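PDB 6UI5: 2-polyprenyl-6-methoxyphenol hydroxylase-like FAD-dependent oxidoreductase from Streptomyces sp. NRRL 11266, which is an FAD-dependent oxidoreductase that binds flavin-adenine dinucleotide in a Rossmann-type domain. Local coordinates for residues Ala45-Ala48 / Gly49-Glu52; Leu100-Val103 / Leu104-Ala108; Ser199-Asp202 / Asn203-Phe207; Pro235-Leu238 / Glu239-Gly242. One frame throughout, in Å; residues are numbered along the deposited sequence.

How the contacts relate
All four contacts are local and follow one another in series along the chain, so none encloses or crosses another. Contact 1 (45-52) caps helix 48-55, in the loop that follows strand 28-31. Contact 2 (100-108) is one turn-to-turn stretch of helix 97-110; its centre lies about 16 Å from that of contact 1, and the two touch where Ile46 CD1 packs 4.1 Å from Leu100 CD2. Contact 3 (199-207) closes the tight loop leading into strand 206-211, and contact 4 (235-242) starts helix 238-249. These last two belong to the antiparallel-sheet part of the fold, centres about 19 Å apart, their nearest atoms about 5 Å apart without touching.

Contact 1 of 4, residues Ala45-Ala48 / Gly49-Glu52; sequences AINA and GTLE
Asn47 is the N-cap of helix 48-55, its amide oxygen turned back onto Thr50. OD1 accepts from Thr50 N at 2.9 Å, with the C=O pointing almost straight at the donor (C=O...N 173°). Thr50 OG1 gives a second bond to the same OD1, also 2.9 Å, but from 43° above the amide plane. In Asn47, chi1 of 65° places CG between the backbone N and carbonyl carbon, from where OD1 reaches Thr50 N. Asn47 ND2 is held as well, by Asn381 OD1 and Asn293 O, so both ends of the amide are fixed.

Backbone bonds continue the turn: Leu51 N to Asn47 O at 2.9 Å and Glu52 N to Ala48 O at 3.0 Å.

Apolar packing comes mainly from Ile46 CG2, which lies 3.6 Å from Thr50 CG2 and 3.6 Å from Leu51 CG; the Ile46 and Thr50 side chains meet at about a right angle. The Ile46 side chain is about 6 Å from the bound FAD.

Around this buried turn, Glu52 forms salt bridges with Arg406 and Arg89. Ile46 pairs through its backbone with His93 of strand 92-93, whose side Asn47 and Leu51 also touch, while Gly49 bonds to Thr380 just beyond helix 369-379.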
ATOM      1  N   ALA A  45     -22.732   5.334 -13.510  1.00 65.04           N
ATOM      2  CA  ALA A  45     -22.228   6.251 -12.502  1.00 66.88           C
ATOM      3  C   ALA A  45     -21.300   7.268 -13.141  1.00 69.66           C
ATOM      4  O   ALA A  45     -20.681   7.032 -14.180  1.00 73.13           O
ATOM      5  CB  ALA A  45     -21.478   5.516 -11.379  1.00 59.91           C
ATOM      6  N   ILE A  46     -21.204   8.404 -12.473  1.00 67.94           N
ATOM      7  CA  ILE A  46     -20.356   9.520 -12.864  1.00 60.11           C
ATOM      8  C   ILE A  46     -19.768  10.039 -11.570  1.00 52.32           C
ATOM      9  O   ILE A  46     -20.524  10.343 -10.636  1.00 53.29           O
ATOM     10  CB  ILE A  46     -21.161  10.620 -13.571  1.00 58.98           C
ATOM     11  CG1 ILE A  46     -21.704  10.110 -14.900  1.00 69.37           C
ATOM     12  CG2 ILE A  46     -20.339  11.866 -13.735  1.00 68.53           C
ATOM     13  CD1 ILE A  46     -20.804  10.366 -16.058  1.00 75.67           C
ATOM     14  N   ASN A  47     -18.439  10.097 -11.482  1.00 46.81           N
ATOM     15  CA  ASN A  47     -17.822  10.511 -10.219  1.00 48.36           C
ATOM     16  C   ASN A  47     -17.635  12.032 -10.156  1.00 50.88           C
ATOM     17  O   ASN A  47     -17.945  12.768 -11.104  1.00 48.13           O
ATOM     18  CB  ASN A  47     -16.494   9.790  -9.999  1.00 48.47           C
ATOM     19  CG  ASN A  47     -15.442  10.151 -11.032  1.00 44.41           C
ATOM     20  OD1 ASN A  47     -15.494  11.213 -11.690  1.00 39.55           O
ATOM     21  ND2 ASN A  47     -14.462   9.264 -11.180  1.00 49.94           N
ATOM     22  N   ALA A  48     -17.088  12.511  -9.025  1.00 51.91           N
ATOM     23  CA  ALA A  48     -17.041  13.958  -8.780  1.00 45.60           C
ATOM     24  C   ALA A  48     -16.132  14.686  -9.768  1.00 47.66           C
ATOM     25  O   ALA A  48     -16.449  15.797 -10.206  1.00 46.79           O
ATOM     26  CB  ALA A  48     -16.597  14.235  -7.356  1.00 41.42           C
ATOM     27  N   GLY A  49     -15.006  14.078 -10.144  1.00 41.11           N
ATOM     28  CA  GLY A  49     -14.121  14.735 -11.095  1.00 37.82           C
ATOM     29  C   GLY A  49     -14.732  14.855 -12.480  1.00 51.04           C
ATOM     30  O   GLY A  49     -14.518  15.855 -13.183  1.00 39.06           O
ATOM     31  N   THR A  50     -15.494  13.825 -12.897  1.00 51.48           N
ATOM     32  CA  THR A  50     -16.177  13.869 -14.180  1.00 46.58           C
ATOM     33  C   THR A  50     -17.291  14.895 -14.153  1.00 44.01           C
ATOM     34  O   THR A  50     -17.509  15.614 -15.136  1.00 54.48           O
ATOM     35  CB  THR A  50     -16.737  12.489 -14.520  1.00 52.95           C
ATOM     36  OG1 THR A  50     -15.661  11.552 -14.604  1.00 57.82           O
ATOM     37  CG2 THR A  50     -17.497  12.538 -15.830  1.00 41.44           C
ATOM     38  N   LEU A  51     -18.002  14.985 -13.031  1.00 41.94           N
ATOM     39  CA  LEU A  51     -19.015  16.028 -12.896  1.00 51.08           C
ATOM     40  C   LEU A  51     -18.420  17.431 -13.061  1.00 54.08           C
ATOM     41  O   LEU A  51     -18.960  18.234 -13.829  1.00 53.79           O
ATOM     42  CB  LEU A  51     -19.745  15.879 -11.567  1.00 50.63           C
ATOM     43  CG  LEU A  51     -20.815  14.782 -11.647  1.00 56.15           C
ATOM     44  CD1 LEU A  51     -21.272  14.288 -10.253  1.00 57.34           C
ATOM     45  CD2 LEU A  51     -21.976  15.281 -12.476  1.00 50.06           C
ATOM     46  N   GLU A  52     -17.291  17.743 -12.384  1.00 52.75           N
ATOM     47  CA  GLU A  52     -16.715  19.097 -12.513  1.00 50.33           C
ATOM     48  C   GLU A  52     -16.349  19.412 -13.963  1.00 44.81           C
ATOM     49  O   GLU A  52     -16.647  20.501 -14.462  1.00 42.67           O
ATOM     50  CB  GLU A  52     -15.475  19.318 -11.608  1.00 50.10           C
ATOM     51  CG  GLU A  52     -15.449  18.652 -10.216  1.00 59.50           C
ATOM     52  CD  GLU A  52     -14.122  18.893  -9.403  1.00 71.28           C
ATOM     53  OE1 GLU A  52     -14.243  19.175  -8.187  1.00 76.45           O
ATOM     54  OE2 GLU A  52     -12.982  18.816  -9.959  1.00 58.44           O
TER

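Contact 2 of 4, residues Leu100-Val103 / Leu104-Ala108; sequences LEKV and LIDRA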
ATOM      1  N   LEU A 100     -25.645  10.342 -20.740  1.00 50.79           N
ATOM      2  CA  LEU A 100     -24.505  11.229 -20.945  1.00 53.05           C
ATOM      3  C   LEU A 100     -24.153  11.361 -22.418  1.00 65.01           C
ATOM      4  O   LEU A 100     -23.918  12.473 -22.915  1.00 73.62           O
ATOM      5  CB  LEU A 100     -23.306  10.714 -20.176  1.00 51.64           C
ATOM      6  CG  LEU A 100     -22.001  11.347 -20.634  1.00 44.74           C
ATOM      7  CD1 LEU A 100     -21.933  12.757 -20.101  1.00 59.31           C
ATOM      8  CD2 LEU A 100     -20.853  10.518 -20.126  1.00 39.01           C
ATOM      9  N   GLU A 101     -24.076  10.229 -23.127  1.00 56.70           N
ATOM     10  CA  GLU A 101     -23.687  10.274 -24.529  1.00 66.70           C
ATOM     11  C   GLU A 101     -24.712  11.041 -25.338  1.00 67.79           C
ATOM     12  O   GLU A 101     -24.353  11.757 -26.280  1.00 67.25           O
ATOM     13  CB  GLU A 101     -23.497   8.855 -25.088  1.00 68.43           C
ATOM     14  CG  GLU A 101     -22.567   7.999 -24.234  1.00 75.19           C
ATOM     15  CD  GLU A 101     -21.991   6.763 -24.958  1.00 88.75           C
ATOM     16  OE1 GLU A 101     -20.975   6.240 -24.451  1.00 73.18           O
ATOM     17  OE2 GLU A 101     -22.544   6.314 -26.003  1.00 95.42           O
ATOM     18  N   LYS A 102     -25.983  10.929 -24.962  1.00 69.33           N
ATOM     19  CA  LYS A 102     -27.017  11.667 -25.670  1.00 66.30           C
ATOM     20  C   LYS A 102     -26.789  13.172 -25.546  1.00 64.42           C
ATOM     21  O   LYS A 102     -26.830  13.895 -26.549  1.00 58.35           O
ATOM     22  CB  LYS A 102     -28.388  11.248 -25.151  1.00 64.56           C
ATOM     23  CG  LYS A 102     -29.554  12.027 -25.712  1.00 61.43           C
ATOM     24  CD  LYS A 102     -29.900  11.581 -27.087  1.00 61.34           C
ATOM     25  CE  LYS A 102     -31.048  12.403 -27.637  1.00 75.87           C
ATOM     26  NZ  LYS A 102     -30.693  13.827 -27.822  1.00 84.40           N
ATOM     27  N   VAL A 103     -26.485  13.668 -24.336  1.00 62.07           N
ATOM     28  CA  VAL A 103     -26.319  15.120 -24.262  1.00 66.73           C
ATOM     29  C   VAL A 103     -25.058  15.554 -25.003  1.00 61.37           C
ATOM     30  O   VAL A 103     -25.009  16.666 -25.549  1.00 62.13           O
ATOM     31  CB  VAL A 103     -26.335  15.667 -22.814  1.00 60.77           C
ATOM     32  CG1 VAL A 103     -27.581  15.210 -22.063  1.00 54.12           C
ATOM     33  CG2 VAL A 103     -25.095  15.299 -22.073  1.00 61.12           C
ATOM     34  N   LEU A 104     -24.036  14.693 -25.087  1.00 56.33           N
ATOM     35  CA  LEU A 104     -22.857  15.126 -25.832  1.00 58.93           C
ATOM     36  C   LEU A 104     -23.049  15.014 -27.349  1.00 64.52           C
ATOM     37  O   LEU A 104     -22.515  15.850 -28.097  1.00 55.73           O
ATOM     38  CB  LEU A 104     -21.621  14.361 -25.382  1.00 49.90           C
ATOM     39  CG  LEU A 104     -21.360  14.358 -23.877  1.00 60.44           C
ATOM     40  CD1 LEU A 104     -20.547  13.118 -23.472  1.00 55.52           C
ATOM     41  CD2 LEU A 104     -20.643  15.670 -23.378  1.00 45.71           C
ATOM     42  N   ILE A 105     -23.802  14.014 -27.827  1.00 57.91           N
ATOM     43  CA  ILE A 105     -24.181  14.021 -29.238  1.00 57.38           C
ATOM     44  C   ILE A 105     -24.988  15.272 -29.551  1.00 56.45           C
ATOM     45  O   ILE A 105     -24.789  15.916 -30.589  1.00 70.63           O
ATOM     46  CB  ILE A 105     -24.957  12.740 -29.607  1.00 61.30           C
ATOM     47  CG1 ILE A 105     -24.079  11.494 -29.461  1.00 56.00           C
ATOM     48  CG2 ILE A 105     -25.529  12.873 -31.018  1.00 58.27           C
ATOM     49  CD1 ILE A 105     -24.877  10.174 -29.538  1.00 64.27           C
ATOM     50  N   ASP A 106     -25.908  15.642 -28.659  1.00 48.87           N
ATOM     51  CA  ASP A 106     -26.674  16.867 -28.868  1.00 64.69           C
ATOM     52  C   ASP A 106     -25.761  18.077 -28.945  1.00 61.03           C
ATOM     53  O   ASP A 106     -25.820  18.851 -29.909  1.00 64.01           O
ATOM     54  CB  ASP A 106     -27.691  17.055 -27.753  1.00 79.19           C
ATOM     55  CG  ASP A 106     -28.929  16.224 -27.953  1.00 94.73           C
ATOM     56  OD1 ASP A 106     -29.093  15.608 -29.034  1.00 94.14           O
ATOM     57  OD2 ASP A 106     -29.747  16.191 -27.011  1.00104.26           O
ATOM     58  N   ARG A 107     -24.902  18.257 -27.933  1.00 62.99           N
ATOM     59  CA  ARG A 107     -24.020  19.422 -27.921  1.00 57.72           C
ATOM     60  C   ARG A 107     -23.109  19.428 -29.137  1.00 59.67           C
ATOM     61  O   ARG A 107     -22.834  20.495 -29.706  1.00 63.36           O
ATOM     62  CB  ARG A 107     -23.189  19.464 -26.641  1.00 51.03           C
ATOM     63  CG  ARG A 107     -22.110  20.527 -26.667  1.00 44.12           C
ATOM     64  CD  ARG A 107     -22.722  21.900 -26.527  1.00 49.79           C
ATOM     65  NE  ARG A 107     -23.496  21.981 -25.299  1.00 51.14           N
ATOM     66  CZ  ARG A 107     -23.020  22.423 -24.134  1.00 62.50           C
ATOM     67  NH1 ARG A 107     -21.741  22.863 -24.015  1.00 52.49           N
ATOM     68  NH2 ARG A 107     -23.842  22.414 -23.085  1.00 56.37           N
ATOM     69  N   ALA A 108     -22.678  18.245 -29.584  1.00 54.68           N
ATOM     70  CA  ALA A 108     -21.805  18.180 -30.750  1.00 57.86           C
ATOM     71  C   ALA A 108     -22.517  18.687 -32.003  1.00 70.06           C
ATOM     72  O   ALA A 108     -21.949  19.472 -32.779  1.00 67.01           O
ATOM     73  CB  ALA A 108     -21.302  16.750 -30.940  1.00 55.48           C
TER
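Lys102 and Asp106 form an i to i+4 salt bridge, about one turn apart, on alpha-helix 97-110 of the FAD-binding domain. Lys102 NZ sits 2.7 Å from Asp106 OD2 and equally 2.7 Å from OD1, so the ammonium straddles both carboxylate oxygens; at OD1 it arrives on the syn side, 25° out of the carboxylate plane. The lysine chain leaves with CG anti to its N (chi1 175°) and then bends at chi2 and chi4, which curls NZ back over the next turn. Lys102 is exposed and Asp106 partly so, placing the bridge on the solvent side.

The backbone supplies the helical pattern in four successive bonds. Ile105 N to Glu101 O is the shortest, 2.8 Å with an N-H...O angle of 168°, while Leu104 N to Leu100 O is longer, at 3.1 Å. Asp106 N and Arg107 N reach Lys102 O and Val103 O in the same way.

Beyond the two segments, Glu101 OE1 forms a salt bridge with Arg38 and a hydrogen bond with Gln97 NE2, and the Glu101 side chain comes within about 5 Å of the bound FAD. Arg107 NH1 bonds to Arg57 O. Leu104, Ile105 and Arg107 rest on Met16, Leu15 and Cys19 of helix 12-22, joining the two helices.

Apolar contact on the buried side comes from Leu100 and Leu104, whose side chains meet at a slant. The terminal CD1 of Leu104 lies 3.6 Å from Leu100 CG and 3.7 Å from Leu100 CD1.

Contact 3 of 4, residues Ser199-Asp202 / Asn203-Phe207; sequences SYTD and NGDQF
The chain doubles back between Ser199 and Phe207, the two arms running 166° apart, and Ser199 and Phe207 pair across it in a beta-hairpin-like turn leading into strand 206-211. Ser199 N donates to Phe207 O at 2.8 Å; the return bond, Phe207 N to Ser199 O, is weak at 3.5 Å. Nearer the bend, Thr201 N reaches Asp205 O at 3.2 Å, nearly in line with the carbonyl. Gln206 bonds through its backbone to Ala222, where strand 206-211 pairs antiparallel with strand 216-225.

Among the side chains, Thr201 has OG1 between its backbone N and carbonyl carbon (chi1 55°). This hydroxyl is modelled 2.5 Å from Asp205 O, very short for a hydrogen bond, so the detail is doubtful. Asp205 OD2 accepts from Phe224 N, and Phe207 rests on Val245 and Leu248 of helix 238-249.

Tyr200 and Gln206 run side by side in the same direction, ring and amide planes 24° apart. The tyrosine hydroxyl bonds to Tyr292 OH, which fixes the end of the ring. The Gln206 amide approaches the ring obliquely, Gln206 CD lying 3.2 Å from Tyr200 CE1 and Gln206 OE1 3.5 Å from Tyr200 CZ.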
ATOM      1  N   SER A 199     -23.340  -8.211  -5.045  1.00106.53           N
ATOM      2  CA  SER A 199     -23.177  -9.363  -4.158  1.00112.07           C
ATOM      3  C   SER A 199     -21.773  -9.934  -4.342  1.00117.71           C
ATOM      4  O   SER A 199     -21.576 -10.926  -5.051  1.00117.50           O
ATOM      5  CB  SER A 199     -24.269 -10.437  -4.414  1.00105.82           C
ATOM      6  OG  SER A 199     -24.318 -11.357  -3.334  1.00109.00           O
ATOM      7  N   TYR A 200     -20.796  -9.284  -3.701  1.00116.86           N
ATOM      8  CA  TYR A 200     -19.507  -9.911  -3.441  1.00117.63           C
ATOM      9  C   TYR A 200     -19.747 -11.268  -2.801  1.00123.19           C
ATOM     10  O   TYR A 200     -20.519 -11.387  -1.844  1.00128.66           O
ATOM     11  CB  TYR A 200     -18.645  -9.044  -2.505  1.00117.74           C
ATOM     12  CG  TYR A 200     -17.914  -7.860  -3.126  1.00111.85           C
ATOM     13  CD1 TYR A 200     -16.814  -8.042  -3.957  1.00108.86           C
ATOM     14  CD2 TYR A 200     -18.284  -6.563  -2.822  1.00110.73           C
ATOM     15  CE1 TYR A 200     -16.135  -6.953  -4.508  1.00103.60           C
ATOM     16  CE2 TYR A 200     -17.618  -5.470  -3.372  1.00110.16           C
ATOM     17  CZ  TYR A 200     -16.546  -5.668  -4.216  1.00104.23           C
ATOM     18  OH  TYR A 200     -15.894  -4.567  -4.751  1.00 96.82           O
ATOM     19  N   THR A 201     -19.097 -12.289  -3.339  1.00127.04           N
ATOM     20  CA  THR A 201     -19.244 -13.656  -2.870  1.00128.62           C
ATOM     21  C   THR A 201     -17.980 -14.091  -2.125  1.00135.96           C
ATOM     22  O   THR A 201     -17.080 -13.283  -1.846  1.00125.22           O
ATOM     23  CB  THR A 201     -19.577 -14.565  -4.054  1.00123.88           C
ATOM     24  OG1 THR A 201     -18.582 -14.414  -5.073  1.00119.49           O
ATOM     25  CG2 THR A 201     -20.936 -14.192  -4.634  1.00125.25           C
ATOM     26  N   ASP A 202     -17.911 -15.386  -1.779  1.00143.89           N
ATOM     27  CA  ASP A 202     -16.780 -15.932  -1.035  1.00148.39           C
ATOM     28  C   ASP A 202     -15.646 -16.379  -1.951  1.00146.89           C
ATOM     29  O   ASP A 202     -14.887 -17.305  -1.629  1.00149.43           O
ATOM     30  CB  ASP A 202     -17.252 -17.056  -0.114  1.00151.26           C
ATOM     31  CG  ASP A 202     -18.051 -16.526   1.070  1.00149.60           C
ATOM     32  OD1 ASP A 202     -18.952 -15.684   0.855  1.00146.24           O
ATOM     33  OD2 ASP A 202     -17.766 -16.937   2.216  1.00151.53           O
ATOM     34  N   ASN A 203     -15.563 -15.758  -3.113  1.00141.19           N
ATOM     35  CA  ASN A 203     -14.390 -15.685  -3.957  1.00129.84           C
ATOM     36  C   ASN A 203     -14.471 -14.283  -4.538  1.00125.46           C
ATOM     37  O   ASN A 203     -15.456 -13.579  -4.321  1.00131.77           O
ATOM     38  CB  ASN A 203     -14.393 -16.817  -4.995  1.00127.38           C
ATOM     39  CG  ASN A 203     -13.233 -16.741  -5.969  1.00120.20           C
ATOM     40  OD1 ASN A 203     -12.436 -15.798  -5.941  1.00117.80           O
ATOM     41  ND2 ASN A 203     -13.130 -17.746  -6.844  1.00106.94           N
ATOM     42  N   GLY A 204     -13.439 -13.857  -5.253  1.00113.11           N
ATOM     43  CA  GLY A 204     -13.473 -12.504  -5.792  1.00110.36           C
ATOM     44  C   GLY A 204     -14.692 -12.118  -6.627  1.00105.65           C
ATOM     45  O   GLY A 204     -14.939 -10.927  -6.858  1.00106.85           O
ATOM     46  N   ASP A 205     -15.481 -13.113  -7.044  1.00101.09           N
ATOM     47  CA  ASP A 205     -16.513 -12.918  -8.057  1.00100.97           C
ATOM     48  C   ASP A 205     -17.697 -12.122  -7.523  1.00 98.43           C
ATOM     49  O   ASP A 205     -18.215 -12.404  -6.437  1.00109.11           O
ATOM     50  CB  ASP A 205     -16.993 -14.272  -8.576  1.00104.79           C
ATOM     51  CG  ASP A 205     -15.862 -15.258  -8.726  1.00107.99           C
ATOM     52  OD1 ASP A 205     -15.600 -16.006  -7.764  1.00111.02           O
ATOM     53  OD2 ASP A 205     -15.209 -15.263  -9.786  1.00108.94           O
ATOM     54  N   GLN A 206     -18.150 -11.152  -8.312  1.00 91.68           N
ATOM     55  CA  GLN A 206     -19.238 -10.264  -7.935  1.00 91.28           C
ATOM     56  C   GLN A 206     -20.405 -10.434  -8.895  1.00 92.83           C
ATOM     57  O   GLN A 206     -20.238 -10.863 -10.043  1.00 89.21           O
ATOM     58  CB  GLN A 206     -18.775  -8.794  -7.928  1.00 94.05           C
ATOM     59  CG  GLN A 206     -17.324  -8.577  -7.424  1.00 94.62           C
ATOM     60  CD  GLN A 206     -16.787  -7.158  -7.676  1.00 94.87           C
ATOM     61  OE1 GLN A 206     -17.519  -6.171  -7.556  1.00 96.12           O
ATOM     62  NE2 GLN A 206     -15.497  -7.055  -8.006  1.00 88.98           N
ATOM     63  N   PHE A 207     -21.599 -10.117  -8.406  1.00 95.84           N
ATOM     64  CA  PHE A 207     -22.764  -9.961  -9.266  1.00 97.25           C
ATOM     65  C   PHE A 207     -23.500  -8.677  -8.918  1.00 99.89           C
ATOM     66  O   PHE A 207     -23.895  -8.481  -7.765  1.00109.65           O
ATOM     67  CB  PHE A 207     -23.746 -11.124  -9.152  1.00 94.57           C
ATOM     68  CG  PHE A 207     -25.059 -10.833  -9.823  1.00 93.48           C
ATOM     69  CD1 PHE A 207     -25.187 -10.950 -11.197  1.00 88.58           C
ATOM     70  CD2 PHE A 207     -26.146 -10.384  -9.092  1.00 95.56           C
ATOM     71  CE1 PHE A 207     -26.385 -10.660 -11.824  1.00 87.86           C
ATOM     72  CE2 PHE A 207     -27.339 -10.085  -9.716  1.00 95.46           C
ATOM     73  CZ  PHE A 207     -27.459 -10.227 -11.086  1.00 91.87           C
TER

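Contact 4 of 4, residues Pro235-Leu238 / Glu239-Gly242; sequences PATL and EQLG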
ATOM      1  N   PRO A 235     -21.358 -10.710 -28.466  1.00102.73           N
ATOM      2  CA  PRO A 235     -22.800 -10.518 -28.225  1.00101.68           C
ATOM      3  C   PRO A 235     -23.438 -11.434 -27.178  1.00 94.38           C
ATOM      4  O   PRO A 235     -24.370 -10.987 -26.504  1.00105.79           O
ATOM      5  CB  PRO A 235     -23.405 -10.728 -29.618  1.00100.39           C
ATOM      6  CG  PRO A 235     -22.262 -10.417 -30.565  1.00 97.56           C
ATOM      7  CD  PRO A 235     -21.084 -11.018 -29.879  1.00102.52           C
ATOM      8  N   ALA A 236     -23.020 -12.685 -27.021  1.00 75.37           N
ATOM      9  CA  ALA A 236     -23.481 -13.464 -25.867  1.00 89.55           C
ATOM     10  C   ALA A 236     -24.980 -13.739 -25.900  1.00107.18           C
ATOM     11  O   ALA A 236     -25.731 -13.098 -26.639  1.00124.50           O
ATOM     12  CB  ALA A 236     -23.145 -12.767 -24.533  1.00 59.49           C
ATOM     13  N   THR A 237     -25.431 -14.707 -25.111  1.00106.59           N
ATOM     14  CA  THR A 237     -26.841 -15.060 -25.075  1.00105.72           C
ATOM     15  C   THR A 237     -27.358 -14.938 -23.649  1.00108.48           C
ATOM     16  O   THR A 237     -26.588 -14.956 -22.681  1.00100.60           O
ATOM     17  CB  THR A 237     -27.075 -16.477 -25.592  1.00 95.98           C
ATOM     18  OG1 THR A 237     -26.766 -17.407 -24.548  1.00 93.99           O
ATOM     19  CG2 THR A 237     -26.159 -16.752 -26.776  1.00 91.10           C
ATOM     20  N   LEU A 238     -28.684 -14.829 -23.524  1.00114.25           N
ATOM     21  CA  LEU A 238     -29.260 -14.694 -22.193  1.00113.37           C
ATOM     22  C   LEU A 238     -29.238 -16.021 -21.443  1.00104.45           C
ATOM     23  O   LEU A 238     -29.051 -16.038 -20.220  1.00103.93           O
ATOM     24  CB  LEU A 238     -30.680 -14.118 -22.269  1.00114.69           C
ATOM     25  CG  LEU A 238     -31.384 -14.005 -20.916  1.00112.15           C
ATOM     26  CD1 LEU A 238     -32.264 -12.752 -20.875  1.00116.41           C
ATOM     27  CD2 LEU A 238     -32.227 -15.252 -20.664  1.00101.15           C
ATOM     28  N   GLU A 239     -29.436 -17.136 -22.140  1.00100.32           N
ATOM     29  CA  GLU A 239     -29.222 -18.420 -21.483  1.00100.69           C
ATOM     30  C   GLU A 239     -27.825 -18.471 -20.874  1.00101.97           C
ATOM     31  O   GLU A 239     -27.646 -18.963 -19.754  1.00107.29           O
ATOM     32  CB  GLU A 239     -29.450 -19.578 -22.462  1.00100.20           C
ATOM     33  CG  GLU A 239     -30.918 -19.791 -22.836  1.00110.81           C
ATOM     34  CD  GLU A 239     -31.480 -18.671 -23.706  1.00116.02           C
ATOM     35  OE1 GLU A 239     -30.728 -18.167 -24.566  1.00111.03           O
ATOM     36  OE2 GLU A 239     -32.663 -18.296 -23.528  1.00121.14           O
ATOM     37  N   GLN A 240     -26.827 -17.916 -21.576  1.00 90.42           N
ATOM     38  CA  GLN A 240     -25.477 -17.861 -21.025  1.00 92.41           C
ATOM     39  C   GLN A 240     -25.435 -17.039 -19.738  1.00 90.82           C
ATOM     40  O   GLN A 240     -24.666 -17.359 -18.815  1.00 78.61           O
ATOM     41  CB  GLN A 240     -24.510 -17.293 -22.069  1.00 94.99           C
ATOM     42  CG  GLN A 240     -24.001 -18.325 -23.071  1.00 93.90           C
ATOM     43  CD  GLN A 240     -23.486 -17.708 -24.355  1.00 89.72           C
ATOM     44  OE1 GLN A 240     -23.532 -16.495 -24.538  1.00 88.35           O
ATOM     45  NE2 GLN A 240     -23.014 -18.551 -25.264  1.00 89.48           N
ATOM     46  N   LEU A 241     -26.287 -16.006 -19.647  1.00 88.88           N
ATOM     47  CA  LEU A 241     -26.398 -15.214 -18.425  1.00 91.97           C
ATOM     48  C   LEU A 241     -27.137 -15.975 -17.336  1.00106.49           C
ATOM     49  O   LEU A 241     -26.716 -15.957 -16.172  1.00115.20           O
ATOM     50  CB  LEU A 241     -27.107 -13.887 -18.703  1.00 89.94           C
ATOM     51  CG  LEU A 241     -27.618 -13.167 -17.452  1.00 87.97           C
ATOM     52  CD1 LEU A 241     -26.453 -12.746 -16.567  1.00 84.03           C
ATOM     53  CD2 LEU A 241     -28.376 -11.931 -17.840  1.00 77.58           C
ATOM     54  N   GLY A 242     -28.259 -16.614 -17.689  1.00105.61           N
ATOM     55  CA  GLY A 242     -28.946 -17.454 -16.723  1.00 97.55           C
ATOM     56  C   GLY A 242     -27.990 -18.381 -16.005  1.00 95.23           C
ATOM     57  O   GLY A 242     -28.005 -18.492 -14.776  1.00 89.38           O
TER
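A capping box opens helix 238-249, formed by Thr237 and Gln240 where the loop after strand 216-225 turns into the helix. Each residue bonds the other's backbone N through its side chain. Thr237 OG1 accepts from Gln240 N at 3.0 Å; in return Gln240 OE1 accepts from Thr237 N at 2.7 Å. The second bond is less direct, for the donor stands 42° above the amide plane.

Thr237 chi1 of 80° points OG1 into the helix start. With CG anti to its carbonyl carbon (chi1 -83°) and the chain extended beyond, the Gln240 amide reaches back to Thr237 N, the two side chains meeting at about a right angle. Thr237 CG2 lies 3.5 Å from Gln240 OE1, packing the methyl against the oxygen. OE1 has a further partner in His263 NE2, so a backbone and a side-chain donor share it.

The first helical bond runs from Leu241 N to Thr237 O at 3.2 Å. Gly242 N to Leu238 O is next, 2.7 Å and nearly straight.

The apolar residues turn the helix onto the antiparallel sheet: Leu238 meets Val184 of strand 176-185 and Ala258 of strand 257-271, and Leu241 rests on Ile180, Val184 and Leu261 of the same two strands.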